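Local coordinates for protein DNA photolyase (Agrobacterium tumefaciens, PDB 4U63) that probably repairs cyclobutane pyrimidine dimers in DNA with light energy, using bound flavin-adenine dinucleotide and a methenyltetrahydrofolate antenna, at residues Asn40-Ala45 and Val116-Tyr121. Numbering follows the deposited sequence.
With SO4 (sulfate ion), chain D; SO4 (sulfate ion), chain E.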
loop_
_atom_site.group_PDB
_atom_site.type_symbol
_atom_site.label_atom_id
_atom_site.label_comp_id
_atom_site.label_asym_id
_atom_site.label_seq_id
_atom_site.Cartn_x
_atom_site.Cartn_y
_atom_site.Cartn_z
ATOM N N ASN A 40 -3.002 0.959 19.408
ATOM C CA ASN A 40 -2.911 2.370 19.052
ATOM C C ASN A 40 -2.392 3.134 20.262
ATOM O O ASN A 40 -3.164 3.486 21.168
ATOM C CB ASN A 40 -4.283 2.869 18.577
ATOM C CG ASN A 40 -4.255 4.307 18.105
ATOM O OD1 ASN A 40 -3.424 5.096 18.540
ATOM N ND2 ASN A 40 -5.172 4.658 17.213
ATOM N N LEU A 41 -1.078 3.375 20.286
ATOM C CA LEU A 41 -0.424 3.978 21.465
ATOM C C LEU A 41 -0.861 5.412 21.715
ATOM O O LEU A 41 -0.943 5.841 22.860
ATOM C CB LEU A 41 1.106 3.899 21.353
ATOM C CG LEU A 41 1.729 2.494 21.406
ATOM C CD1 LEU A 41 3.238 2.549 21.225
ATOM C CD2 LEU A 41 1.390 1.783 22.709
ATOM N N ALA A 42 -1.153 6.155 20.646
ATOM C CA ALA A 42 -1.649 7.528 20.803
ATOM C C ALA A 42 -2.996 7.534 21.513
ATOM O O ALA A 42 -3.202 8.276 22.478
ATOM C CB ALA A 42 -1.759 8.224 19.455
ATOM N N LEU A 43 -3.914 6.701 21.037
ATOM C CA LEU A 43 -5.240 6.597 21.663
ATOM C C LEU A 43 -5.133 6.135 23.125
ATOM O O LEU A 43 -5.801 6.681 24.002
ATOM C CB LEU A 43 -6.136 5.656 20.870
ATOM C CG LEU A 43 -7.578 5.525 21.355
ATOM C CD1 LEU A 43 -8.327 6.842 21.284
ATOM C CD2 LEU A 43 -8.290 4.475 20.527
ATOM N N LEU A 44 -4.289 5.141 23.380
ATOM C CA LEU A 44 -4.045 4.679 24.757
ATOM C C LEU A 44 -3.468 5.779 25.639
ATOM O O LEU A 44 -3.843 5.906 26.806
ATOM C CB LEU A 44 -3.146 3.442 24.763
ATOM C CG LEU A 44 -3.812 2.187 24.177
ATOM C CD1 LEU A 44 -2.792 1.076 23.993
ATOM C CD2 LEU A 44 -4.976 1.697 25.027
ATOM N N ALA A 45 -2.564 6.585 25.079
ATOM C CA ALA A 45 -2.053 7.763 25.781
ATOM C C ALA A 45 -3.175 8.741 26.146
ATOM O O ALA A 45 -3.195 9.292 27.252
ATOM C CB ALA A 45 -1.003 8.469 24.937
ATOM N N VAL A 116 -2.205 14.359 20.664
ATOM C CA VAL A 116 -1.432 13.171 20.370
ATOM C C VAL A 116 -1.695 12.673 18.957
ATOM O O VAL A 116 -2.776 12.887 18.386
ATOM C CB VAL A 116 -1.709 12.026 21.372
ATOM C CG1 VAL A 116 -1.303 12.447 22.778
ATOM C CG2 VAL A 116 -3.173 11.587 21.332
ATOM N N TRP A 117 -0.691 12.013 18.401
ATOM C CA TRP A 117 -0.828 11.314 17.144
ATOM C C TRP A 117 0.170 10.170 17.026
ATOM O O TRP A 117 1.159 10.102 17.752
ATOM C CB TRP A 117 -0.683 12.272 15.948
ATOM C CG TRP A 117 0.652 13.020 15.794
ATOM C CD1 TRP A 117 1.873 12.484 15.451
ATOM C CD2 TRP A 117 0.861 14.434 15.918
ATOM N NE1 TRP A 117 2.824 13.483 15.377
ATOM C CE2 TRP A 117 2.230 14.685 15.661
ATOM C CE3 TRP A 117 0.026 15.515 16.237
ATOM C CZ2 TRP A 117 2.781 15.975 15.709
ATOM C CZ3 TRP A 117 0.572 16.796 16.282
ATOM C CH2 TRP A 117 1.941 17.014 16.019
ATOM N N ASN A 118 -0.124 9.264 16.107
ATOM C CA ASN A 118 0.805 8.220 15.744
ATOM C C ASN A 118 1.720 8.721 14.649
ATOM O O ASN A 118 1.266 9.326 13.669
ATOM C CB ASN A 118 0.047 6.978 15.308
ATOM C CG ASN A 118 -0.710 6.360 16.458
ATOM O OD1 ASN A 118 -0.117 6.056 17.496
ATOM N ND2 ASN A 118 -2.008 6.191 16.305
ATOM N N ARG A 119 3.010 8.467 14.829
ATOM C CA ARG A 119 4.021 8.901 13.874
ATOM C C ARG A 119 3.737 8.316 12.501
ATOM O O ARG A 119 3.223 7.183 12.378
ATOM C CB ARG A 119 5.413 8.462 14.325
ATOM C CG ARG A 119 5.890 9.165 15.562
ATOM C CD ARG A 119 7.125 8.501 16.127
ATOM N NE ARG A 119 7.397 9.013 17.462
ATOM C CZ ARG A 119 8.121 8.391 18.387
ATOM N NH1 ARG A 119 8.671 7.195 18.149
ATOM N NH2 ARG A 119 8.293 8.971 19.571
ATOM N N ARG A 120 4.037 9.112 11.486
ATOM C CA ARG A 120 3.995 8.679 10.099
ATOM C C ARG A 120 5.393 8.886 9.589
ATOM O O ARG A 120 6.015 9.903 9.868
ATOM C CB ARG A 120 2.953 9.443 9.279
ATOM C CG ARG A 120 3.106 10.949 9.261
ATOM C CD ARG A 120 1.909 11.593 8.601
ATOM N NE ARG A 120 1.870 13.036 8.820
ATOM C CZ ARG A 120 0.939 13.855 8.329
ATOM N NH1 ARG A 120 -0.049 13.384 7.574
ATOM N NH2 ARG A 120 0.995 15.156 8.598
ATOM N N TYR A 121 5.890 7.915 8.847
ATOM C CA TYR A 121 7.309 7.844 8.571
ATOM C C TYR A 121 7.695 8.200 7.146
ATOM O O TYR A 121 8.866 8.176 6.820
ATOM C CB TYR A 121 7.826 6.472 8.953
ATOM C CG TYR A 121 7.784 6.202 10.445
ATOM C CD1 TYR A 121 6.659 5.655 11.041
ATOM C CD2 TYR A 121 8.871 6.476 11.253
ATOM C CE1 TYR A 121 6.614 5.394 12.400
ATOM C CE2 TYR A 121 8.835 6.227 12.614
ATOM C CZ TYR A 121 7.702 5.680 13.181
ATOM O OH TYR A 121 7.655 5.418 14.523
HETATM S S SO4 D . 10.034 6.566 21.716
HETATM O O1 SO4 D . 10.012 8.009 21.412
HETATM O O2 SO4 D . 9.426 6.335 23.041
HETATM O O3 SO4 D . 11.436 6.106 21.739
HETATM O O4 SO4 D . 9.284 5.814 20.686
HETATM S S SO4 E . 7.572 12.961 20.765
HETATM O O1 SO4 E . 8.438 14.066 21.216
HETATM O O2 SO4 E . 6.430 12.775 21.675
HETATM O O3 SO4 E . 7.091 13.298 19.409
HETATM O O4 SO4 E . 8.351 11.706 20.738
HETATM O O HOH W 1 0.425 3.231 17.786
#
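The CA atoms of Ala42 and Trp117 come within 5.3 Å where helix 41-45 runs nearly antiparallel (160°) over strand 116-118, the indole pointing away from the helix. Ala42 turns its methyl toward the strand: CB lies 3.4 Å from Asn118 OD1, and Val116 CG2 reaches Ala42 O at 3.5 Å. The polar part of the contact centres on the amides of Asn40 and Asn118. Asn118 CG lies anti to the carbonyl carbon (chi1 -67°), which carries the amide to the first turn of the helix. There Asn118 ND2 donates to Asn40 OD1 at 2.9 Å, almost straight (N-H...O 174°), from above the Asn40 carbonyl plane. Asn40 is the N-cap, and the same OD1 accepts from Leu43 N at 3.0 Å, the two donors arriving from opposite faces of its plane. Asn118 OD1 takes a weak bond from Ala42 N (3.3 Å), while a water links it to Leu41 N. Asp34 OD2, outside the two segments, is the strongest polar partner of Asn118 ND2. The contact joins helix 41-49 to strand 114-118 of the parallel sheet in the Rossmann-like N-terminal domain. One buried side-chain amide thus ties the capped helix start to the strand end, by one straight bond and one weak one, beside the Ala42-Val116 packing.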